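PDB 5IVU: cofilin from Streptomyces griseoflavus, which probably binds actin, as other members of the ADF/cofilin family do. Local coordinates for residues V14-Q19 / I40-S45; F86-P91 / S104-L109; V118-Q121 / E127-H130. One frame throughout, in Å; residues are numbered along the deposited sequence.

Overall arrangement
Following the chain from the N terminus, contact 1 closes a 20-residue loop that joins helix 11-21 to strand 39-46 by way of strand 28-33. Contact 2 comes next, closing the 12 residues between strand 81-89 and the second half of helix 96-112, and contact 3 then closes a five-residue connection that begins with the end of strand 118-122. The three follow in series, with neither nesting nor crossing. Contacts 1 and 2 touch where Ile40 packs on Ser105, Ile108 and Leu109; contacts 2 and 3 join through backbone bonds between strands 81-89 and 118-122. Contacts 1 and 3, their centres about 19 Å apart, lie on opposite sides of the chain's centre and bring helical or loop cover to one mixed sheet.

Contact 1: V14-Q19 / I40-S45; sequences VETYQQ and IAVEKS
The hydroxyl OG1 of Thr16 is gripped within its own helix by a hydrogen bond to the carbonyl of Ala12, one turn back, while the methyl CG2 of Val42 approaches it from the strand at 3.9 Å. With chi1 at -46°, OG1 sits beside the backbone N, where it can turn back to that carbonyl, and CG2 is left to reach along the strand. This methyl meets the hydroxyl of Ser45, Thr16 CG2 lying 3.3 Å from Ser45 OG, a close approach of a carbon to an oxygen. Thr16 therefore forks over the strand, one branch over Val42 and the other over Ser45, and of residues 14-19 it alone touches strand residues 40-45, in a small interface near the surface.

Val42 and Ser45 are three residues apart, a spacing that in a regular strand would put them on opposite faces. Both nevertheless direct CB toward the helix, because Glu43 and Lys44 together face Ile30 of the adjoining strand in a classic beta bulge.

Helix 11-21 thus lies over strands 28-33 and 39-46, with Thr16 also resting on Ile29 and Leu26. Its next residue, Tyr17, turns inward to Val67 of strand 64-72, and Val14 meets Ala112 of helix 96-112, the neighbour that packs on Ile40 of the same strand.

Contact 2: F86-P91 / S104-L109; sequences FVSWAP and SSKDIL
Apolar packing joins Phe86 and Leu109. CG of Leu109 comes to the edge of the phenyl ring, close to its plane, 4.1 Å from Phe86 CE1, and Leu109 CD2 lies beside the same carbon. Phe86 reaches this far because its CG is anti to the backbone N (chi1 -169°), which throws the ring from the strand toward the helix.

Aliphatic contacts of Lys106 come second. Its CG approaches the neighbouring part of the ring obliquely, 4.1 Å from Phe86 CE2, so that lysine and leucine, one helical turn apart, meet the outer end of the phenyl group at CE2 and CE1. Two residues further along the strand, Ser88 OG rests 3.5 Å from Lys106 CD. The lysine chain bends about its CG-CD bond (chi3 86°), turning CE off to the side, and it is its methylenes, not its ammonium, that meet the strand.

Strand 86-89 and helix 104-109 run nearly antiparallel, at 165°, as in the first half of a beta-alpha-beta crossover that returns along strand 118-122. Trp65 of strand 64-72 extends the packing, touching Ser88, Lys106 and Leu109.

The chemistry is thus almost wholly van der Waals and hydrophobic: a buried ring and leucine, with the lysine's methylenes laid against them, pack this kinked helix, whose counterpart in cofilins is a main actin-binding element, on the sheet.

Contact 3: V118-Q121 / E127-H130; sequences VEIQ and EVAH
Ile120 directs its CB toward Glu127 and Val128, and from that carbon its two branches part. The short branch, CG2, is anti to the backbone N and makes the contact: it lies 3.7 Å from Glu127 O, in front of that oxygen, and 4.4 Å from Val128 CG1, a looser apolar touch. The long branch starts beside the backbone N (chi1 -52°), and CG1 and CD1 are turned aside and make no close touch with residues 127-130; the side chain also packs on Thr85 of the neighbouring strand.

The two methyls of Val128 point to different strands. While CG1 meets Ile120, its CG2 reaches Trp89 CZ3 at 3.8 Å, so the valine spans the two edge-side strands of the sheet.

Beside this apolar patch Glu127 extends past Gln121, its OE1 4.0 Å from Gln121 O. Two oxygens gain little from such an approach; what holds the carboxylate is the hydrogen bond between OE1 and Thr123 OG1. The backbone N of Glu127 is bonded in turn to Asp124 OD1, so side chains of Thr123 and Asp124, in the connection, both bond to Glu127.

Strand 118-122 is the outermost strand at this end of the sheet, and consecutive residues face opposite sides: Gln121 packs beside Ser88 on the side of helix 96-112, Ile120 faces the loop. That loop leads through Ala129, the N-cap residue, into helix 130-136, where His130 stacks on Tyr51 of helix 51-57, whose hydroxyl bonds Val128 O.

Contact 1: V14-Q19 / I40-S45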
ATOM      1  N   VAL A  14       1.475  -6.924  10.104  1.00 42.95           N
ATOM      2  CA  VAL A  14       0.523  -8.020   9.869  1.00 45.11           C
ATOM      3  C   VAL A  14      -0.741  -7.841  10.722  1.00 45.08           C
ATOM      4  O   VAL A  14      -1.839  -8.106  10.241  1.00 48.18           O
ATOM      5  CB  VAL A  14       1.160  -9.424  10.081  1.00 45.25           C
ATOM      6  CG1 VAL A  14       0.098 -10.524  10.116  1.00 46.38           C
ATOM      7  CG2 VAL A  14       2.160  -9.735   8.976  1.00 43.54           C
ATOM      8  N   GLU A  15      -0.582  -7.395  11.967  1.00 46.60           N
ATOM      9  CA  GLU A  15      -1.716  -7.185  12.878  1.00 48.35           C
ATOM     10  C   GLU A  15      -2.727  -6.202  12.321  1.00 44.66           C
ATOM     11  O   GLU A  15      -3.917  -6.500  12.293  1.00 43.95           O
ATOM     12  CB  GLU A  15      -1.250  -6.684  14.253  1.00 53.13           C
ATOM     13  CG  GLU A  15      -0.608  -7.748  15.135  1.00 57.15           C
ATOM     14  CD  GLU A  15      -0.018  -7.187  16.426  1.00 61.02           C
ATOM     15  OE1 GLU A  15      -0.335  -6.035  16.804  1.00 66.58           O
ATOM     16  OE2 GLU A  15       0.772  -7.903  17.068  1.00 62.50           O
ATOM     17  N   THR A  16      -2.244  -5.039  11.883  1.00 41.30           N
ATOM     18  CA  THR A  16      -3.115  -3.993  11.328  1.00 38.66           C
ATOM     19  C   THR A  16      -3.752  -4.441  10.015  1.00 36.06           C
ATOM     20  O   THR A  16      -4.895  -4.091   9.722  1.00 36.95           O
ATOM     21  CB  THR A  16      -2.357  -2.671  11.097  1.00 38.32           C
ATOM     22  OG1 THR A  16      -1.568  -2.365  12.245  1.00 39.36           O
ATOM     23  CG2 THR A  16      -3.320  -1.518  10.862  1.00 39.29           C
ATOM     24  N   TYR A  17      -2.994  -5.180   9.216  1.00 35.47           N
ATOM     25  CA  TYR A  17      -3.491  -5.759   7.974  1.00 34.98           C
ATOM     26  C   TYR A  17      -4.597  -6.769   8.256  1.00 36.27           C
ATOM     27  O   TYR A  17      -5.614  -6.775   7.553  1.00 35.66           O
ATOM     28  CB  TYR A  17      -2.355  -6.417   7.189  1.00 34.31           C
ATOM     29  CG  TYR A  17      -2.831  -7.167   5.966  1.00 36.53           C
ATOM     30  CD1 TYR A  17      -3.420  -6.493   4.886  1.00 36.23           C
ATOM     31  CD2 TYR A  17      -2.691  -8.556   5.874  1.00 36.74           C
ATOM     32  CE1 TYR A  17      -3.853  -7.187   3.759  1.00 36.78           C
ATOM     33  CE2 TYR A  17      -3.114  -9.245   4.747  1.00 36.49           C
ATOM     34  CZ  TYR A  17      -3.695  -8.553   3.699  1.00 35.89           C
ATOM     35  OH  TYR A  17      -4.123  -9.216   2.587  1.00 37.73           O
ATOM     36  N   GLN A  18      -4.395  -7.618   9.270  1.00 35.78           N
ATOM     37  CA  GLN A  18      -5.435  -8.550   9.691  1.00 38.09           C
ATOM     38  C   GLN A  18      -6.677  -7.798  10.151  1.00 39.40           C
ATOM     39  O   GLN A  18      -7.787  -8.213   9.835  1.00 43.06           O
ATOM     40  CB  GLN A  18      -4.952  -9.507  10.785  1.00 38.92           C
ATOM     41  CG  GLN A  18      -3.944 -10.533  10.330  1.00 39.90           C
ATOM     42  CD  GLN A  18      -3.386 -11.398  11.463  1.00 40.70           C
ATOM     43  OE1 GLN A  18      -3.299 -10.982  12.623  1.00 45.06           O
ATOM     44  NE2 GLN A  18      -3.012 -12.619  11.124  1.00 40.77           N
ATOM     45  N   GLN A  19      -6.495  -6.677  10.846  1.00 39.15           N
ATOM     46  CA  GLN A  19      -7.617  -5.815  11.240  1.00 42.05           C
ATOM     47  C   GLN A  19      -8.359  -5.221  10.020  1.00 41.12           C
ATOM     48  O   GLN A  19      -9.594  -5.215   9.971  1.00 38.55           O
ATOM     49  CB  GLN A  19      -7.133  -4.696  12.157  1.00 46.02           C
ATOM     50  CG  GLN A  19      -8.251  -3.999  12.921  1.00 51.82           C
ATOM     51  CD  GLN A  19      -7.838  -2.650  13.496  1.00 57.70           C
ATOM     52  OE1 GLN A  19      -8.693  -1.808  13.797  1.00 59.59           O
ATOM     53  NE2 GLN A  19      -6.524  -2.431  13.638  1.00 57.76           N
ATOM     54  N   ILE A  40      10.491  -2.094   8.720  1.00 47.43           N
ATOM     55  CA  ILE A  40       9.264  -1.734   8.016  1.00 42.88           C
ATOM     56  C   ILE A  40       8.161  -1.568   9.068  1.00 41.53           C
ATOM     57  O   ILE A  40       7.981  -2.433   9.924  1.00 44.36           O
ATOM     58  CB  ILE A  40       8.848  -2.805   6.989  1.00 41.37           C
ATOM     59  CG1 ILE A  40       9.961  -3.037   5.952  1.00 41.53           C
ATOM     60  CG2 ILE A  40       7.552  -2.397   6.283  1.00 40.46           C
ATOM     61  CD1 ILE A  40       9.836  -4.339   5.184  1.00 42.79           C
ATOM     62  N   ALA A  41       7.431  -0.461   8.992  1.00 39.54           N
ATOM     63  CA  ALA A  41       6.452  -0.083  10.005  1.00 38.77           C
ATOM     64  C   ALA A  41       5.219   0.512   9.353  1.00 39.47           C
ATOM     65  O   ALA A  41       5.257   0.888   8.176  1.00 39.41           O
ATOM     66  CB  ALA A  41       7.062   0.931  10.974  1.00 37.41           C
ATOM     67  N   VAL A  42       4.141   0.604  10.139  1.00 38.38           N
ATOM     68  CA  VAL A  42       2.900   1.249   9.721  1.00 38.91           C
ATOM     69  C   VAL A  42       3.081   2.739   9.898  1.00 38.02           C
ATOM     70  O   VAL A  42       3.267   3.190  11.012  1.00 38.00           O
ATOM     71  CB  VAL A  42       1.690   0.789  10.575  1.00 39.28           C
ATOM     72  CG1 VAL A  42       0.418   1.558  10.201  1.00 38.69           C
ATOM     73  CG2 VAL A  42       1.472  -0.716  10.428  1.00 40.32           C
ATOM     74  N   GLU A  43       3.053   3.494   8.800  1.00 38.38           N
ATOM     75  CA  GLU A  43       3.028   4.955   8.880  1.00 38.29           C
ATOM     76  C   GLU A  43       1.648   5.414   9.311  1.00 38.88           C
ATOM     77  O   GLU A  43       1.522   6.295  10.161  1.00 39.25           O
ATOM     78  CB  GLU A  43       3.391   5.613   7.544  1.00 38.71           C
ATOM     79  CG  GLU A  43       3.643   7.125   7.672  1.00 38.91           C
ATOM     80  CD  GLU A  43       3.811   7.845   6.349  1.00 37.23           C
ATOM     81  OE1 GLU A  43       3.348   7.343   5.311  1.00 40.17           O
ATOM     82  OE2 GLU A  43       4.404   8.933   6.338  1.00 37.81           O
ATOM     83  N   LYS A  44       0.615   4.846   8.697  1.00 40.81           N
ATOM     84  CA  LYS A  44      -0.747   5.110   9.137  1.00 42.65           C
ATOM     85  C   LYS A  44      -1.822   4.164   8.621  1.00 41.91           C
ATOM     86  O   LYS A  44      -1.620   3.393   7.691  1.00 43.26           O
ATOM     87  CB  LYS A  44      -1.176   6.546   8.841  1.00 43.86           C
ATOM     88  CG  LYS A  44      -0.924   7.116   7.456  1.00 45.38           C
ATOM     89  CD  LYS A  44      -1.583   8.523   7.282  1.00 48.71           C
ATOM     90  CE  LYS A  44      -3.063   8.654   7.722  1.00 49.60           C
ATOM     91  NZ  LYS A  44      -3.715   9.963   7.398  1.00 48.23           N
ATOM     92  N   SER A  45      -2.968   4.249   9.289  1.00 41.95           N
ATOM     93  CA  SER A  45      -4.201   3.577   8.907  1.00 42.15           C
ATOM     94  C   SER A  45      -5.279   4.629   8.681  1.00 41.75           C
ATOM     95  O   SER A  45      -5.187   5.754   9.171  1.00 40.75           O
ATOM     96  CB  SER A  45      -4.652   2.642  10.022  1.00 42.01           C
ATOM     97  OG  SER A  45      -3.606   1.776  10.402  1.00 45.37           O
TER

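Contact 2: F86-P91 / S104-L109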
ATOM      1  N   PHE A  86      -2.241  -4.472  -3.043  1.00 28.84           N
ATOM      2  CA  PHE A  86      -0.911  -4.018  -2.632  1.00 27.70           C
ATOM      3  C   PHE A  86      -0.381  -3.023  -3.651  1.00 27.86           C
ATOM      4  O   PHE A  86      -0.495  -3.244  -4.851  1.00 27.54           O
ATOM      5  CB  PHE A  86       0.044  -5.201  -2.522  1.00 28.25           C
ATOM      6  CG  PHE A  86       1.349  -4.867  -1.863  1.00 28.20           C
ATOM      7  CD1 PHE A  86       1.468  -4.879  -0.481  1.00 28.58           C
ATOM      8  CD2 PHE A  86       2.462  -4.551  -2.624  1.00 28.80           C
ATOM      9  CE1 PHE A  86       2.676  -4.585   0.133  1.00 28.82           C
ATOM     10  CE2 PHE A  86       3.672  -4.253  -2.022  1.00 29.38           C
ATOM     11  CZ  PHE A  86       3.780  -4.269  -0.638  1.00 29.54           C
ATOM     12  N   VAL A  87       0.182  -1.928  -3.159  1.00 27.63           N
ATOM     13  CA  VAL A  87       0.640  -0.825  -3.982  1.00 28.30           C
ATOM     14  C   VAL A  87       2.093  -0.565  -3.619  1.00 29.88           C
ATOM     15  O   VAL A  87       2.383  -0.263  -2.466  1.00 31.57           O
ATOM     16  CB  VAL A  87      -0.176   0.463  -3.696  1.00 28.82           C
ATOM     17  CG1 VAL A  87       0.385   1.667  -4.454  1.00 27.85           C
ATOM     18  CG2 VAL A  87      -1.642   0.256  -4.050  1.00 30.23           C
ATOM     19  N   SER A  88       2.996  -0.688  -4.587  1.00 30.18           N
ATOM     20  CA  SER A  88       4.350  -0.184  -4.431  1.00 31.79           C
ATOM     21  C   SER A  88       4.380   1.218  -5.034  1.00 32.47           C
ATOM     22  O   SER A  88       4.198   1.377  -6.238  1.00 33.09           O
ATOM     23  CB  SER A  88       5.357  -1.083  -5.129  1.00 31.54           C
ATOM     24  OG  SER A  88       5.320  -2.377  -4.574  1.00 31.81           O
ATOM     25  N   TRP A  89       4.563   2.226  -4.182  1.00 33.55           N
ATOM     26  CA  TRP A  89       4.610   3.611  -4.616  1.00 34.73           C
ATOM     27  C   TRP A  89       6.077   3.996  -4.753  1.00 35.66           C
ATOM     28  O   TRP A  89       6.833   3.955  -3.786  1.00 37.84           O
ATOM     29  CB  TRP A  89       3.869   4.499  -3.618  1.00 35.14           C
ATOM     30  CG  TRP A  89       3.870   5.958  -3.929  1.00 36.48           C
ATOM     31  CD1 TRP A  89       4.340   6.958  -3.136  1.00 37.48           C
ATOM     32  CD2 TRP A  89       3.373   6.584  -5.114  1.00 38.19           C
ATOM     33  NE1 TRP A  89       4.179   8.171  -3.752  1.00 37.12           N
ATOM     34  CE2 TRP A  89       3.583   7.972  -4.968  1.00 38.35           C
ATOM     35  CE3 TRP A  89       2.770   6.106  -6.289  1.00 39.22           C
ATOM     36  CZ2 TRP A  89       3.205   8.891  -5.945  1.00 38.22           C
ATOM     37  CZ3 TRP A  89       2.398   7.021  -7.266  1.00 39.29           C
ATOM     38  CH2 TRP A  89       2.613   8.401  -7.083  1.00 39.61           C
ATOM     39  N   ALA A  90       6.474   4.348  -5.972  1.00 37.20           N
ATOM     40  CA  ALA A  90       7.867   4.642  -6.296  1.00 37.36           C
ATOM     41  C   ALA A  90       7.893   5.779  -7.312  1.00 37.39           C
ATOM     42  O   ALA A  90       8.193   5.555  -8.489  1.00 42.39           O
ATOM     43  CB  ALA A  90       8.552   3.393  -6.840  1.00 36.06           C
ATOM     44  N   PRO A  91       7.575   7.001  -6.860  1.00 38.67           N
ATOM     45  CA  PRO A  91       7.471   8.129  -7.776  1.00 41.95           C
ATOM     46  C   PRO A  91       8.833   8.567  -8.290  1.00 43.55           C
ATOM     47  O   PRO A  91       9.822   8.474  -7.551  1.00 45.63           O
ATOM     48  CB  PRO A  91       6.834   9.224  -6.906  1.00 41.67           C
ATOM     49  CG  PRO A  91       7.301   8.923  -5.530  1.00 39.27           C
ATOM     50  CD  PRO A  91       7.372   7.424  -5.461  1.00 39.86           C
ATOM     51  N   SER A 104      14.422  -3.404  -2.384  1.00 42.14           N
ATOM     52  CA  SER A 104      15.079  -4.566  -1.761  1.00 45.42           C
ATOM     53  C   SER A 104      14.399  -5.063  -0.468  1.00 46.46           C
ATOM     54  O   SER A 104      14.688  -6.164  -0.015  1.00 48.42           O
ATOM     55  CB  SER A 104      16.577  -4.296  -1.525  1.00 45.24           C
ATOM     56  OG  SER A 104      16.798  -3.114  -0.783  1.00 45.38           O
ATOM     57  N   SER A 105      13.521  -4.255   0.127  1.00 46.45           N
ATOM     58  CA  SER A 105      12.717  -4.686   1.273  1.00 45.56           C
ATOM     59  C   SER A 105      11.271  -5.088   0.927  1.00 46.64           C
ATOM     60  O   SER A 105      10.612  -5.715   1.750  1.00 47.69           O
ATOM     61  CB  SER A 105      12.716  -3.592   2.340  1.00 46.50           C
ATOM     62  OG  SER A 105      14.004  -3.488   2.924  1.00 47.75           O
ATOM     63  N   LYS A 106      10.774  -4.724  -0.259  1.00 46.12           N
ATOM     64  CA  LYS A 106       9.363  -4.953  -0.635  1.00 48.98           C
ATOM     65  C   LYS A 106       8.853  -6.349  -0.285  1.00 50.16           C
ATOM     66  O   LYS A 106       7.884  -6.487   0.452  1.00 48.47           O
ATOM     67  CB  LYS A 106       9.147  -4.717  -2.136  1.00 49.32           C
ATOM     68  CG  LYS A 106       7.682  -4.665  -2.552  1.00 51.37           C
ATOM     69  CD  LYS A 106       7.478  -5.046  -4.010  1.00 52.56           C
ATOM     70  CE  LYS A 106       7.339  -6.547  -4.205  1.00 55.16           C
ATOM     71  NZ  LYS A 106       6.562  -6.869  -5.438  1.00 56.82           N
ATOM     72  N   ASP A 107       9.534  -7.365  -0.813  1.00 53.89           N
ATOM     73  CA  ASP A 107       9.095  -8.765  -0.711  1.00 56.68           C
ATOM     74  C   ASP A 107       8.978  -9.273   0.716  1.00 55.43           C
ATOM     75  O   ASP A 107       8.185 -10.173   0.967  1.00 61.64           O
ATOM     76  CB  ASP A 107      10.025  -9.692  -1.498  1.00 60.21           C
ATOM     77  CG  ASP A 107       9.905  -9.495  -3.000  1.00 65.69           C
ATOM     78  OD1 ASP A 107       8.826  -9.786  -3.549  1.00 67.57           O
ATOM     79  OD2 ASP A 107      10.883  -9.028  -3.625  1.00 69.15           O
ATOM     80  N   ILE A 108       9.756  -8.703   1.637  1.00 50.39           N
ATOM     81  CA  ILE A 108       9.636  -9.023   3.060  1.00 49.01           C
ATOM     82  C   ILE A 108       8.211  -8.720   3.527  1.00 48.42           C
ATOM     83  O   ILE A 108       7.520  -9.605   4.028  1.00 52.46           O
ATOM     84  CB  ILE A 108      10.632  -8.222   3.931  1.00 49.14           C
ATOM     85  CG1 ILE A 108      12.084  -8.591   3.594  1.00 48.57           C
ATOM     86  CG2 ILE A 108      10.365  -8.475   5.413  1.00 50.15           C
ATOM     87  CD1 ILE A 108      13.120  -7.650   4.187  1.00 47.49           C
ATOM     88  N   LEU A 109       7.777  -7.480   3.312  1.00 46.74           N
ATOM     89  CA  LEU A 109       6.413  -7.049   3.634  1.00 43.63           C
ATOM     90  C   LEU A 109       5.359  -7.788   2.809  1.00 42.48           C
ATOM     91  O   LEU A 109       4.366  -8.255   3.356  1.00 41.35           O
ATOM     92  CB  LEU A 109       6.262  -5.525   3.451  1.00 43.47           C
ATOM     93  CG  LEU A 109       4.867  -4.876   3.532  1.00 44.54           C
ATOM     94  CD1 LEU A 109       4.125  -5.214   4.825  1.00 44.26           C
ATOM     95  CD2 LEU A 109       4.982  -3.368   3.371  1.00 44.17           C
TER

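Contact 3: V118-Q121 / E127-H130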
ATOM      1  N   VAL A 118      -4.664  -8.160  -5.826  1.00 45.04           N
ATOM      2  CA  VAL A 118      -4.001  -7.407  -6.903  1.00 45.40           C
ATOM      3  C   VAL A 118      -2.780  -6.631  -6.407  1.00 43.33           C
ATOM      4  O   VAL A 118      -2.714  -6.226  -5.254  1.00 39.48           O
ATOM      5  CB  VAL A 118      -4.949  -6.420  -7.637  1.00 48.92           C
ATOM      6  CG1 VAL A 118      -5.869  -7.143  -8.619  1.00 54.12           C
ATOM      7  CG2 VAL A 118      -5.771  -5.623  -6.654  1.00 50.66           C
ATOM      8  N   GLU A 119      -1.824  -6.435  -7.313  1.00 42.36           N
ATOM      9  CA  GLU A 119      -0.630  -5.645  -7.066  1.00 41.29           C
ATOM     10  C   GLU A 119      -0.526  -4.515  -8.081  1.00 41.33           C
ATOM     11  O   GLU A 119      -0.820  -4.695  -9.261  1.00 39.23           O
ATOM     12  CB  GLU A 119       0.622  -6.501  -7.190  1.00 40.75           C
ATOM     13  CG  GLU A 119       0.709  -7.633  -6.188  1.00 40.94           C
ATOM     14  CD  GLU A 119       1.876  -8.543  -6.484  1.00 40.44           C
ATOM     15  OE1 GLU A 119       1.859  -9.170  -7.568  1.00 37.36           O
ATOM     16  OE2 GLU A 119       2.806  -8.604  -5.643  1.00 42.12           O
ATOM     17  N   ILE A 120      -0.084  -3.364  -7.595  1.00 42.63           N
ATOM     18  CA  ILE A 120       0.117  -2.187  -8.406  1.00 46.76           C
ATOM     19  C   ILE A 120       1.536  -1.683  -8.127  1.00 48.14           C
ATOM     20  O   ILE A 120       1.957  -1.603  -6.980  1.00 46.84           O
ATOM     21  CB  ILE A 120      -0.904  -1.070  -8.062  1.00 46.61           C
ATOM     22  CG1 ILE A 120      -2.356  -1.576  -8.106  1.00 47.28           C
ATOM     23  CG2 ILE A 120      -0.754   0.113  -9.010  1.00 47.95           C
ATOM     24  CD1 ILE A 120      -2.892  -1.867  -9.492  1.00 47.83           C
ATOM     25  N   GLN A 121       2.268  -1.378  -9.193  1.00 50.90           N
ATOM     26  CA  GLN A 121       3.531  -0.668  -9.116  1.00 53.00           C
ATOM     27  C   GLN A 121       3.219   0.705  -9.692  1.00 51.17           C
ATOM     28  O   GLN A 121       2.759   0.807 -10.828  1.00 58.13           O
ATOM     29  CB  GLN A 121       4.587  -1.409  -9.936  1.00 55.86           C
ATOM     30  CG  GLN A 121       6.007  -0.841  -9.850  1.00 61.78           C
ATOM     31  CD  GLN A 121       6.755  -1.196  -8.561  1.00 63.46           C
ATOM     32  OE1 GLN A 121       6.652  -2.313  -8.046  1.00 61.31           O
ATOM     33  NE2 GLN A 121       7.539  -0.243  -8.054  1.00 64.90           N
ATOM     34  N   GLU A 127      -0.931   6.341 -12.465  1.00 44.11           N
ATOM     35  CA  GLU A 127      -0.825   4.895 -12.286  1.00 43.46           C
ATOM     36  C   GLU A 127      -1.509   4.365 -11.016  1.00 39.93           C
ATOM     37  O   GLU A 127      -1.762   3.173 -10.919  1.00 39.59           O
ATOM     38  CB  GLU A 127       0.644   4.467 -12.361  1.00 45.01           C
ATOM     39  CG  GLU A 127       1.204   4.697 -13.756  1.00 49.48           C
ATOM     40  CD  GLU A 127       2.688   4.413 -13.898  1.00 54.65           C
ATOM     41  OE1 GLU A 127       3.374   4.169 -12.887  1.00 54.82           O
ATOM     42  OE2 GLU A 127       3.180   4.470 -15.044  1.00 59.01           O
ATOM     43  N   VAL A 128      -1.813   5.246 -10.065  1.00 39.36           N
ATOM     44  CA  VAL A 128      -2.588   4.891  -8.863  1.00 39.00           C
ATOM     45  C   VAL A 128      -3.955   5.588  -8.796  1.00 40.22           C
ATOM     46  O   VAL A 128      -4.639   5.497  -7.776  1.00 42.60           O
ATOM     47  CB  VAL A 128      -1.785   5.150  -7.560  1.00 37.40           C
ATOM     48  CG1 VAL A 128      -0.574   4.226  -7.507  1.00 37.13           C
ATOM     49  CG2 VAL A 128      -1.349   6.614  -7.433  1.00 36.88           C
ATOM     50  N   ALA A 129      -4.355   6.267  -9.874  1.00 40.55           N
ATOM     51  CA  ALA A 129      -5.692   6.877  -9.978  1.00 42.13           C
ATOM     52  C   ALA A 129      -6.750   5.795  -9.918  1.00 43.35           C
ATOM     53  O   ALA A 129      -6.524   4.690 -10.413  1.00 41.79           O
ATOM     54  CB  ALA A 129      -5.833   7.642 -11.285  1.00 42.35           C
ATOM     55  N   HIS A 130      -7.899   6.126  -9.323  1.00 44.99           N
ATOM     56  CA  HIS A 130      -8.902   5.127  -8.966  1.00 46.98           C
ATOM     57  C   HIS A 130      -9.313   4.285 -10.165  1.00 47.47           C
ATOM     58  O   HIS A 130      -9.306   3.057 -10.082  1.00 47.99           O
ATOM     59  CB  HIS A 130     -10.128   5.776  -8.302  1.00 49.46           C
ATOM     60  CG  HIS A 130     -10.941   4.833  -7.466  1.00 53.25           C
ATOM     61  ND1 HIS A 130     -12.240   5.103  -7.095  1.00 55.66           N
ATOM     62  CD2 HIS A 130     -10.642   3.628  -6.924  1.00 56.97           C
ATOM     63  CE1 HIS A 130     -12.704   4.110  -6.357  1.00 56.51           C
ATOM     64  NE2 HIS A 130     -11.757   3.197  -6.244  1.00 58.50           N
TER